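Local structure of copper chaperone PCu(A)C (Methylosinus trichosporium OB3b, 6P1F) at residues A[47-57]-A[82-91]; A[7-16]-A[26-35]. The protein is the PCu(A)C domain of a copper chaperone, PmoF2, that binds copper and probably serves in its handling in a methane-oxidizing bacterium. All coordinates share one frame; numbering follows the deposited sequence.

Contact 1. Residues A[47-57]-A[82-91]; sequences ADFRSVQFHIA and SHVELVDISK
H55 and H83 lie side by side in a hydrogen-bonded pair of the antiparallel strands 51-55 and 83-87, their rings nearly parallel (6°) but offset enough that little of one ring lies over the other. CB of H55 therefore fills the place over the H83 ring, 3.8 Å from its centroid. The H83 ring is brought under this methylene by a chi1 of 65°, which sets CG between the backbone N and the carbonyl carbon. ND1 of H55 is held by the L60 carbonyl and ND1 of H83 by that of G81, which would help fix the rotation of both rings, while E85 on the same face forms a salt bridge with R24. Next along this face, V87 CG2 meets the flat amide of Q53 at CD, 3.7 Å away, the two side chains crossing at about a right angle.

The other face is apolar. L86 CD2 sits over the F49 ring, 4.1 Å from its centroid, and also touches V52 CG1; V84 CG2 packs alongside F54 CD1 at 3.6 Å. Beyond V87 the ladder is broken by a classic beta bulge, in which R50 and S51 both face V87. Here R50 and D88 run side by side, and NE of R50 gives a nearly straight bond of 2.7 Å to the anti lone pair of D88 OD2, in the guanidinium plane, although the carboxylate is turned 77° from that plane. An alanine at D88 would remove this carboxylate and is likely to leave the R50 guanidinium without its mate and able to swing away from the bulge. H55, H83 and E85 are zinc ligands in a structure of this protein; in this metal-free chain the strand pairing gathers them on one face, consistent with a backbone that already places three of the ligands together, although E85 is held by R24 here.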
loop_
_atom_site.group_PDB
_atom_site.type_symbol
_atom_site.label_atom_id
_atom_site.label_comp_id
_atom_site.label_asym_id
_atom_site.label_seq_id
_atom_site.Cartn_x
_atom_site.Cartn_y
_atom_site.Cartn_z
ATOM N N ALA A 47 13.211 0.292 -3.769
ATOM C CA ALA A 47 14.511 -0.296 -3.515
ATOM C C ALA A 47 14.582 -0.777 -2.063
ATOM O O ALA A 47 15.576 -1.377 -1.658
ATOM C CB ALA A 47 15.622 0.714 -3.808
ATOM N N ASP A 48 13.532 -0.507 -1.289
ATOM C CA ASP A 48 13.517 -0.833 0.134
ATOM C C ASP A 48 13.149 -2.287 0.379
ATOM O O ASP A 48 13.505 -2.829 1.413
ATOM C CB ASP A 48 12.532 0.058 0.918
ATOM C CG ASP A 48 12.979 1.515 1.013
ATOM O OD1 ASP A 48 14.124 1.822 0.638
ATOM O OD2 ASP A 48 12.178 2.353 1.485
ATOM N N PHE A 49 12.424 -2.908 -0.550
ATOM C CA PHE A 49 11.900 -4.258 -0.303
ATOM C C PHE A 49 11.700 -5.013 -1.598
ATOM O O PHE A 49 11.635 -4.442 -2.695
ATOM C CB PHE A 49 10.581 -4.199 0.510
ATOM C CG PHE A 49 9.571 -3.223 -0.021
ATOM C CD1 PHE A 49 8.682 -3.574 -1.019
ATOM C CD2 PHE A 49 9.502 -1.930 0.506
ATOM C CE1 PHE A 49 7.742 -2.658 -1.519
ATOM C CE2 PHE A 49 8.557 -1.013 0.016
ATOM C CZ PHE A 49 7.693 -1.393 -1.015
ATOM N N ARG A 50 11.644 -6.334 -1.498
ATOM C CA ARG A 50 11.567 -7.156 -2.696
ATOM C C ARG A 50 10.195 -7.150 -3.335
ATOM O O ARG A 50 10.057 -7.052 -4.553
ATOM C CB ARG A 50 11.951 -8.609 -2.359
ATOM C CG ARG A 50 12.097 -9.505 -3.618
ATOM C CD ARG A 50 11.917 -11.022 -3.333
ATOM N NE ARG A 50 12.842 -11.548 -2.329
ATOM C CZ ARG A 50 14.068 -12.014 -2.589
ATOM N NH1 ARG A 50 14.544 -12.039 -3.829
ATOM N NH2 ARG A 50 14.832 -12.464 -1.602
ATOM N N SER A 51 9.157 -7.327 -2.534
ATOM C CA SER A 51 7.862 -7.522 -3.139
ATOM C C SER A 51 6.772 -7.186 -2.166
ATOM O O SER A 51 7.050 -6.841 -1.016
ATOM C CB SER A 51 7.701 -8.962 -3.627
ATOM O OG SER A 51 7.877 -9.859 -2.553
ATOM N N VAL A 52 5.545 -7.237 -2.668
ATOM C CA VAL A 52 4.380 -7.002 -1.828
ATOM C C VAL A 52 3.356 -8.097 -2.007
ATOM O O VAL A 52 3.287 -8.783 -3.052
ATOM C CB VAL A 52 3.704 -5.650 -2.123
ATOM C CG1 VAL A 52 4.701 -4.486 -1.961
ATOM C CG2 VAL A 52 3.085 -5.655 -3.503
ATOM N N GLN A 53 2.589 -8.282 -0.943
ATOM C CA GLN A 53 1.462 -9.195 -0.924
ATOM C C GLN A 53 0.249 -8.465 -0.389
ATOM O O GLN A 53 0.233 -7.956 0.748
ATOM C CB GLN A 53 1.751 -10.440 -0.054
ATOM C CG GLN A 53 3.005 -11.181 -0.499
ATOM C CD GLN A 53 3.465 -12.270 0.474
ATOM O OE1 GLN A 53 2.933 -12.414 1.577
ATOM N NE2 GLN A 53 4.486 -13.023 0.071
ATOM N N PHE A 54 -0.767 -8.396 -1.227
ATOM C CA PHE A 54 -1.995 -7.735 -0.840
ATOM C C PHE A 54 -2.918 -8.712 -0.154
ATOM O O PHE A 54 -3.098 -9.851 -0.592
ATOM C CB PHE A 54 -2.680 -7.126 -2.045
ATOM C CG PHE A 54 -1.843 -6.101 -2.774
ATOM C CD1 PHE A 54 -1.729 -4.822 -2.279
ATOM C CD2 PHE A 54 -1.196 -6.413 -3.958
ATOM C CE1 PHE A 54 -0.967 -3.869 -2.962
ATOM C CE2 PHE A 54 -0.459 -5.457 -4.657
ATOM C CZ PHE A 54 -0.342 -4.182 -4.140
ATOM N N HIS A 55 -3.471 -8.273 0.966
ATOM C CA HIS A 55 -4.498 -9.030 1.672
ATOM C C HIS A 55 -5.770 -8.213 1.683
ATOM O O HIS A 55 -5.863 -7.224 2.383
ATOM C CB HIS A 55 -4.045 -9.334 3.091
ATOM C CG HIS A 55 -2.853 -10.227 3.163
ATOM N ND1 HIS A 55 -2.959 -11.564 3.478
ATOM C CD2 HIS A 55 -1.539 -9.990 2.963
ATOM C CE1 HIS A 55 -1.757 -12.110 3.484
ATOM N NE2 HIS A 55 -0.878 -11.180 3.174
ATOM N N ILE A 56 -6.751 -8.614 0.885
ATOM C CA ILE A 56 -7.934 -7.784 0.740
ATOM C C ILE A 56 -9.175 -8.631 0.927
ATOM O O ILE A 56 -9.127 -9.853 0.801
ATOM C CB ILE A 56 -7.978 -7.064 -0.635
ATOM C CG1 ILE A 56 -8.100 -8.077 -1.768
ATOM C CG2 ILE A 56 -6.735 -6.159 -0.827
ATOM C CD1 ILE A 56 -8.406 -7.433 -3.113
ATOM N N ALA A 57 -10.274 -7.986 1.275
ATOM C CA ALA A 57 -11.530 -8.689 1.517
ATOM C C ALA A 57 -12.197 -9.078 0.209
ATOM O O ALA A 57 -12.008 -8.422 -0.820
ATOM C CB ALA A 57 -12.458 -7.814 2.359
ATOM N N SER A 82 -7.934 -5.196 5.701
ATOM C CA SER A 82 -7.146 -5.289 4.459
ATOM C C SER A 82 -5.809 -4.575 4.624
ATOM O O SER A 82 -5.708 -3.596 5.333
ATOM C CB SER A 82 -7.923 -4.684 3.292
ATOM O OG SER A 82 -9.202 -5.319 3.180
ATOM N N HIS A 83 -4.772 -5.045 3.949
ATOM C CA HIS A 83 -3.460 -4.445 4.179
ATOM C C HIS A 83 -2.514 -4.966 3.132
ATOM O O HIS A 83 -2.816 -5.936 2.410
ATOM C CB HIS A 83 -2.917 -4.786 5.584
ATOM C CG HIS A 83 -2.629 -6.244 5.794
ATOM N ND1 HIS A 83 -3.609 -7.143 6.158
ATOM C CD2 HIS A 83 -1.482 -6.945 5.692
ATOM C CE1 HIS A 83 -3.069 -8.347 6.271
ATOM N NE2 HIS A 83 -1.785 -8.256 6.011
ATOM N N VAL A 84 -1.365 -4.318 3.051
ATOM C CA VAL A 84 -0.287 -4.775 2.210
ATOM C C VAL A 84 0.851 -5.299 3.070
ATOM O O VAL A 84 1.255 -4.626 4.004
ATOM C CB VAL A 84 0.248 -3.630 1.351
ATOM C CG1 VAL A 84 1.265 -4.158 0.336
ATOM C CG2 VAL A 84 -0.894 -2.889 0.682
ATOM N N GLU A 85 1.379 -6.478 2.765
ATOM C CA GLU A 85 2.600 -6.906 3.430
ATOM C C GLU A 85 3.795 -6.556 2.554
ATOM O O GLU A 85 3.808 -6.874 1.371
ATOM C CB GLU A 85 2.582 -8.408 3.716
ATOM C CG GLU A 85 1.798 -8.752 4.950
ATOM C CD GLU A 85 2.517 -9.770 5.798
ATOM O OE1 GLU A 85 2.340 -10.972 5.519
ATOM O OE2 GLU A 85 3.265 -9.363 6.723
ATOM N N LEU A 86 4.758 -5.838 3.126
ATOM C CA LEU A 86 6.039 -5.552 2.467
ATOM C C LEU A 86 6.996 -6.659 2.837
ATOM O O LEU A 86 7.211 -6.917 4.019
ATOM C CB LEU A 86 6.597 -4.204 2.929
ATOM C CG LEU A 86 5.588 -3.057 2.830
ATOM C CD1 LEU A 86 6.222 -1.733 3.330
ATOM C CD2 LEU A 86 5.033 -2.929 1.421
ATOM N N VAL A 87 7.539 -7.324 1.829
ATOM C CA VAL A 87 8.263 -8.567 2.010
ATOM C C VAL A 87 9.740 -8.383 1.691
ATOM O O VAL A 87 10.067 -7.803 0.649
ATOM C CB VAL A 87 7.671 -9.654 1.081
ATOM C CG1 VAL A 87 8.449 -10.982 1.202
ATOM C CG2 VAL A 87 6.184 -9.856 1.385
ATOM N N ASP A 88 10.599 -8.927 2.551
ATOM C CA ASP A 88 12.063 -8.865 2.385
ATOM C C ASP A 88 12.543 -7.429 2.306
ATOM O O ASP A 88 13.163 -6.999 1.343
ATOM C CB ASP A 88 12.510 -9.684 1.158
ATOM C CG ASP A 88 12.223 -11.173 1.318
ATOM O OD1 ASP A 88 12.029 -11.643 2.464
ATOM O OD2 ASP A 88 12.203 -11.883 0.301
ATOM N N ILE A 89 12.276 -6.707 3.388
ATOM C CA ILE A 89 12.722 -5.340 3.545
ATOM C C ILE A 89 14.233 -5.290 3.739
ATOM O O ILE A 89 14.762 -5.953 4.634
ATOM C CB ILE A 89 12.005 -4.686 4.716
ATOM C CG1 ILE A 89 10.492 -4.569 4.437
ATOM C CG2 ILE A 89 12.623 -3.339 5.040
ATOM C CD1 ILE A 89 9.684 -4.283 5.718
ATOM N N SER A 90 14.935 -4.515 2.913
ATOM C CA SER A 90 16.379 -4.389 3.111
ATOM C C SER A 90 16.714 -3.118 3.876
ATOM O O SER A 90 17.724 -3.057 4.577
ATOM C CB SER A 90 17.122 -4.444 1.775
ATOM O OG SER A 90 16.488 -3.616 0.821
ATOM N N LYS A 91 15.854 -2.111 3.764
ATOM C CA LYS A 91 16.067 -0.869 4.489
ATOM C C LYS A 91 14.741 -0.150 4.716
ATOM O O LYS A 91 13.809 -0.260 3.908
ATOM C CB LYS A 91 17.051 0.031 3.726
ATOM C CG LYS A 91 16.602 0.458 2.353
ATOM C CD LYS A 91 17.335 1.740 1.907
ATOM C CE LYS A 91 17.245 1.958 0.398
ATOM N NZ LYS A 91 17.562 0.717 -0.370
HETATM O O HOH W 1 -10.823 -4.776 1.025
#

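Contact 2. Residues A[7-16]-A[26-35]; sequences KIKIEHPWLR and QLYMLVVNSA
The beta hairpin of strands 8-16 and 24-33 carries the copper ligand H12 on a beta bulge, where the antiparallel register slips by one residue between E11 and W14. On one side of the bulge E11 pairs with L30, its N bonded to L30 O at 2.8 Å; on the other W14 pairs with Y28, whose N reaches W14 O at 2.7 Å. H12 itself, with positive phi and psi, stands out from the ladder, and the adjoining P13 rests its CB against M29 CB.

W14 and Y28 form the main side-chain contact. Their rings are inclined at 38°, neither stacked nor edge-to-face, and Y28 CD2 lies over one face of the indole, 3.4 Å from W14 CZ2. Y28 CB covers the five-membered ring of the same indole. With chi1 at 63°, W14 turns its indole across toward Y28. The hydroxyl of Y28 donates to Q26 OE1 at 2.7 Å and lies over one face of the R16 guanidinium, whose plane stands 85° from the phenol ring; R16 NE is bonded to the A122 carbonyl. On the opposite face of the hairpin I10 CG2 runs alongside M29 to touch SD at 3.8 Å. At the far end N33 OD1 accepts from A35 N in an Asx turn.

Strand 8-16 is flanked by strand 2-5 and, in parallel, by strand 109-118, whereas strand 24-33 continues the sheet to strand 73-89. The apolar face of I8, I10, L15 and L27 packs on strand 98-105, and Y28 reaches P79 and H83 of strand 73-89.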
loop_
_atom_site.group_PDB
_atom_site.type_symbol
_atom_site.label_atom_id
_atom_site.label_comp_id
_atom_site.label_asym_id
_atom_site.label_seq_id
_atom_site.Cartn_x
_atom_site.Cartn_y
_atom_site.Cartn_z
ATOM N N LYS A 7 -7.979 8.773 -12.461
ATOM C CA LYS A 7 -9.161 8.696 -11.611
ATOM C C LYS A 7 -8.882 7.881 -10.312
ATOM O O LYS A 7 -9.800 7.601 -9.543
ATOM C CB LYS A 7 -10.310 8.057 -12.416
ATOM C CG LYS A 7 -10.721 8.867 -13.652
ATOM C CD LYS A 7 -11.595 10.036 -13.235
ATOM C CE LYS A 7 -12.615 10.368 -14.320
ATOM N NZ LYS A 7 -11.972 10.567 -15.660
ATOM N N ILE A 8 -7.613 7.548 -10.078
ATOM C CA ILE A 8 -7.161 6.877 -8.861
ATOM C C ILE A 8 -6.717 7.870 -7.809
ATOM O O ILE A 8 -6.027 8.843 -8.123
ATOM C CB ILE A 8 -5.972 5.942 -9.169
ATOM C CG1 ILE A 8 -6.436 4.794 -10.050
ATOM C CG2 ILE A 8 -5.314 5.436 -7.901
ATOM C CD1 ILE A 8 -7.399 3.861 -9.350
ATOM N N LYS A 9 -7.142 7.650 -6.556
ATOM C CA LYS A 9 -6.616 8.425 -5.446
ATOM C C LYS A 9 -6.045 7.480 -4.452
ATOM O O LYS A 9 -6.583 6.401 -4.248
ATOM C CB LYS A 9 -7.698 9.274 -4.749
ATOM C CG LYS A 9 -8.087 10.479 -5.586
ATOM C CD LYS A 9 -8.832 11.536 -4.743
ATOM C CE LYS A 9 -8.987 12.826 -5.549
ATOM N NZ LYS A 9 -9.399 13.993 -4.700
ATOM N N ILE A 10 -4.978 7.896 -3.792
ATOM C CA ILE A 10 -4.410 7.114 -2.698
ATOM C C ILE A 10 -4.382 8.046 -1.502
ATOM O O ILE A 10 -3.783 9.114 -1.570
ATOM C CB ILE A 10 -2.995 6.603 -3.029
ATOM C CG1 ILE A 10 -2.998 5.743 -4.318
ATOM C CG2 ILE A 10 -2.424 5.803 -1.850
ATOM C CD1 ILE A 10 -2.602 6.524 -5.610
ATOM N N GLU A 11 -5.034 7.653 -0.408
ATOM C CA GLU A 11 -5.153 8.549 0.748
ATOM C C GLU A 11 -4.350 8.026 1.915
ATOM O O GLU A 11 -4.481 6.855 2.278
ATOM C CB GLU A 11 -6.617 8.685 1.187
ATOM C CG GLU A 11 -7.568 9.125 0.072
ATOM C CD GLU A 11 -7.569 10.629 -0.181
ATOM O OE1 GLU A 11 -6.820 11.392 0.492
ATOM O OE2 GLU A 11 -8.355 11.044 -1.062
ATOM N N HIS A 12 -3.563 8.918 2.505
ATOM C CA HIS A 12 -2.840 8.691 3.769
ATOM C C HIS A 12 -2.117 7.337 3.880
ATOM O O HIS A 12 -2.327 6.586 4.838
ATOM C CB HIS A 12 -3.799 8.859 4.955
ATOM C CG HIS A 12 -4.383 10.236 5.054
ATOM N ND1 HIS A 12 -3.958 11.166 5.982
ATOM C CD2 HIS A 12 -5.343 10.850 4.325
ATOM C CE1 HIS A 12 -4.648 12.281 5.834
ATOM N NE2 HIS A 12 -5.497 12.117 4.835
ATOM N N PRO A 13 -1.272 7.018 2.898
ATOM C CA PRO A 13 -0.502 5.772 3.036
ATOM C C PRO A 13 0.438 5.823 4.226
ATOM O O PRO A 13 1.146 6.823 4.468
ATOM C CB PRO A 13 0.271 5.686 1.719
ATOM C CG PRO A 13 0.392 7.165 1.247
ATOM C CD PRO A 13 -0.901 7.776 1.681
ATOM N N TRP A 14 0.456 4.740 4.998
ATOM C CA TRP A 14 1.386 4.677 6.111
ATOM C C TRP A 14 1.747 3.227 6.357
ATOM O O TRP A 14 1.031 2.337 5.912
ATOM C CB TRP A 14 0.781 5.290 7.392
ATOM C CG TRP A 14 -0.445 4.595 7.945
ATOM C CD1 TRP A 14 -1.734 4.721 7.510
ATOM C CD2 TRP A 14 -0.478 3.663 9.039
ATOM N NE1 TRP A 14 -2.574 3.903 8.262
ATOM C CE2 TRP A 14 -1.824 3.276 9.221
ATOM C CE3 TRP A 14 0.508 3.136 9.892
ATOM C CZ2 TRP A 14 -2.219 2.382 10.243
ATOM C CZ3 TRP A 14 0.113 2.243 10.903
ATOM C CH2 TRP A 14 -1.230 1.875 11.052
ATOM N N LEU A 15 2.838 3.007 7.073
ATOM C CA LEU A 15 3.245 1.625 7.387
ATOM C C LEU A 15 3.742 1.536 8.805
ATOM O O LEU A 15 4.188 2.523 9.401
ATOM C CB LEU A 15 4.319 1.148 6.410
ATOM C CG LEU A 15 5.656 1.897 6.335
ATOM C CD1 LEU A 15 6.726 1.312 7.278
ATOM C CD2 LEU A 15 6.180 1.866 4.889
ATOM N N ARG A 16 3.637 0.340 9.364
ATOM C CA ARG A 16 4.284 0.021 10.625
ATOM C C ARG A 16 5.732 -0.298 10.399
ATOM O O ARG A 16 6.060 -1.194 9.604
ATOM C CB ARG A 16 3.595 -1.176 11.266
ATOM C CG ARG A 16 2.266 -0.868 11.845
ATOM C CD ARG A 16 1.619 -2.148 12.305
ATOM N NE ARG A 16 0.510 -1.917 13.224
ATOM C CZ ARG A 16 -0.260 -2.885 13.707
ATOM N NH1 ARG A 16 -0.037 -4.145 13.340
ATOM N NH2 ARG A 16 -1.255 -2.604 14.539
ATOM N N GLN A 26 3.721 -4.117 7.620
ATOM C CA GLN A 26 2.418 -3.919 6.991
ATOM C C GLN A 26 2.246 -2.473 6.610
ATOM O O GLN A 26 2.624 -1.587 7.349
ATOM C CB GLN A 26 1.300 -4.360 7.907
ATOM C CG GLN A 26 1.342 -5.857 8.154
ATOM C CD GLN A 26 0.051 -6.413 8.709
ATOM O OE1 GLN A 26 -0.882 -5.676 9.070
ATOM N NE2 GLN A 26 -0.020 -7.748 8.772
ATOM N N LEU A 27 1.684 -2.272 5.422
ATOM C CA LEU A 27 1.397 -0.957 4.883
ATOM C C LEU A 27 -0.119 -0.821 4.707
ATOM O O LEU A 27 -0.800 -1.773 4.381
ATOM C CB LEU A 27 2.119 -0.759 3.554
ATOM C CG LEU A 27 1.842 0.557 2.815
ATOM C CD1 LEU A 27 3.107 1.123 2.145
ATOM C CD2 LEU A 27 0.718 0.358 1.842
ATOM N N TYR A 28 -0.646 0.385 4.950
ATOM C CA TYR A 28 -2.063 0.624 4.864
ATOM C C TYR A 28 -2.342 1.887 4.080
ATOM O O TYR A 28 -1.716 2.899 4.330
ATOM C CB TYR A 28 -2.666 0.770 6.263
ATOM C CG TYR A 28 -2.192 -0.273 7.239
ATOM C CD1 TYR A 28 -2.801 -1.528 7.295
ATOM C CD2 TYR A 28 -1.124 -0.006 8.080
ATOM C CE1 TYR A 28 -2.357 -2.475 8.209
ATOM C CE2 TYR A 28 -0.687 -0.932 8.993
ATOM C CZ TYR A 28 -1.319 -2.173 9.049
ATOM O OH TYR A 28 -0.917 -3.140 9.943
ATOM N N MET A 29 -3.226 1.818 3.102
ATOM C CA MET A 29 -3.590 3.014 2.358
ATOM C C MET A 29 -5.008 2.868 1.867
ATOM O O MET A 29 -5.458 1.765 1.578
ATOM C CB MET A 29 -2.653 3.225 1.166
ATOM C CG MET A 29 -2.597 2.018 0.213
ATOM S SD MET A 29 -1.277 2.264 -1.034
ATOM C CE MET A 29 -1.295 0.654 -1.860
ATOM N N LEU A 30 -5.706 3.988 1.748
ATOM C CA LEU A 30 -7.033 3.984 1.151
ATOM C C LEU A 30 -6.869 4.168 -0.337
ATOM O O LEU A 30 -6.280 5.169 -0.764
ATOM C CB LEU A 30 -7.865 5.120 1.774
ATOM C CG LEU A 30 -9.178 5.513 1.094
ATOM C CD1 LEU A 30 -10.095 4.323 0.922
ATOM C CD2 LEU A 30 -9.833 6.547 2.002
ATOM N N VAL A 31 -7.314 3.192 -1.127
ATOM C CA VAL A 31 -7.202 3.309 -2.582
ATOM C C VAL A 31 -8.582 3.520 -3.169
ATOM O O VAL A 31 -9.513 2.765 -2.879
ATOM C CB VAL A 31 -6.590 2.036 -3.187
ATOM C CG1 VAL A 31 -6.457 2.174 -4.713
ATOM C CG2 VAL A 31 -5.233 1.735 -2.553
ATOM N N VAL A 32 -8.734 4.534 -4.006
ATOM C CA VAL A 32 -10.056 4.827 -4.526
ATOM C C VAL A 32 -10.012 4.845 -6.043
ATOM O O VAL A 32 -9.141 5.474 -6.635
ATOM C CB VAL A 32 -10.582 6.194 -4.016
ATOM C CG1 VAL A 32 -11.883 6.516 -4.679
ATOM C CG2 VAL A 32 -10.742 6.190 -2.479
ATOM N N ASN A 33 -10.887 4.071 -6.678
ATOM C CA ASN A 33 -11.027 4.183 -8.129
ATOM C C ASN A 33 -12.304 4.931 -8.449
ATOM O O ASN A 33 -13.406 4.392 -8.281
ATOM C CB ASN A 33 -11.045 2.795 -8.791
ATOM C CG ASN A 33 -11.208 2.893 -10.306
ATOM O OD1 ASN A 33 -10.878 3.916 -10.906
ATOM N ND2 ASN A 33 -11.666 1.799 -10.947
ATOM N N SER A 34 -12.168 6.187 -8.916
ATOM C CA SER A 34 -13.332 6.970 -9.294
ATOM C C SER A 34 -13.703 6.820 -10.758
ATOM O O SER A 34 -14.623 7.492 -11.211
ATOM C CB SER A 34 -13.108 8.454 -8.994
ATOM O OG SER A 34 -13.107 8.598 -7.604
ATOM N N ALA A 35 -13.015 5.952 -11.496
ATOM C CA ALA A 35 -13.387 5.699 -12.902
ATOM C C ALA A 35 -14.634 4.830 -13.022
ATOM O O ALA A 35 -14.943 4.019 -12.142
ATOM C CB ALA A 35 -12.232 5.016 -13.672
#

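In the fold
Along the chain both segments of contact 2 come before those of contact 1, and the centres of the two contacts lie about 14 Å apart in the one PCu(A)C domain. Strands 24-33 and 73-89 are neighbours in the sheet, so the four strands run in the order 8-16, 24-33, 73-89, 49-55. The seam includes a probable hydrogen bond from L27 N to V84 O of 2.8 Å, and H83 packs against Q26. The two contacts carry different metal ligands: H12, which binds copper together with H1, belongs to contact 2, and the zinc ligands H55, H83 and E85 belong to contact 1, with H59 nearby. One continuous sheet therefore links both sites.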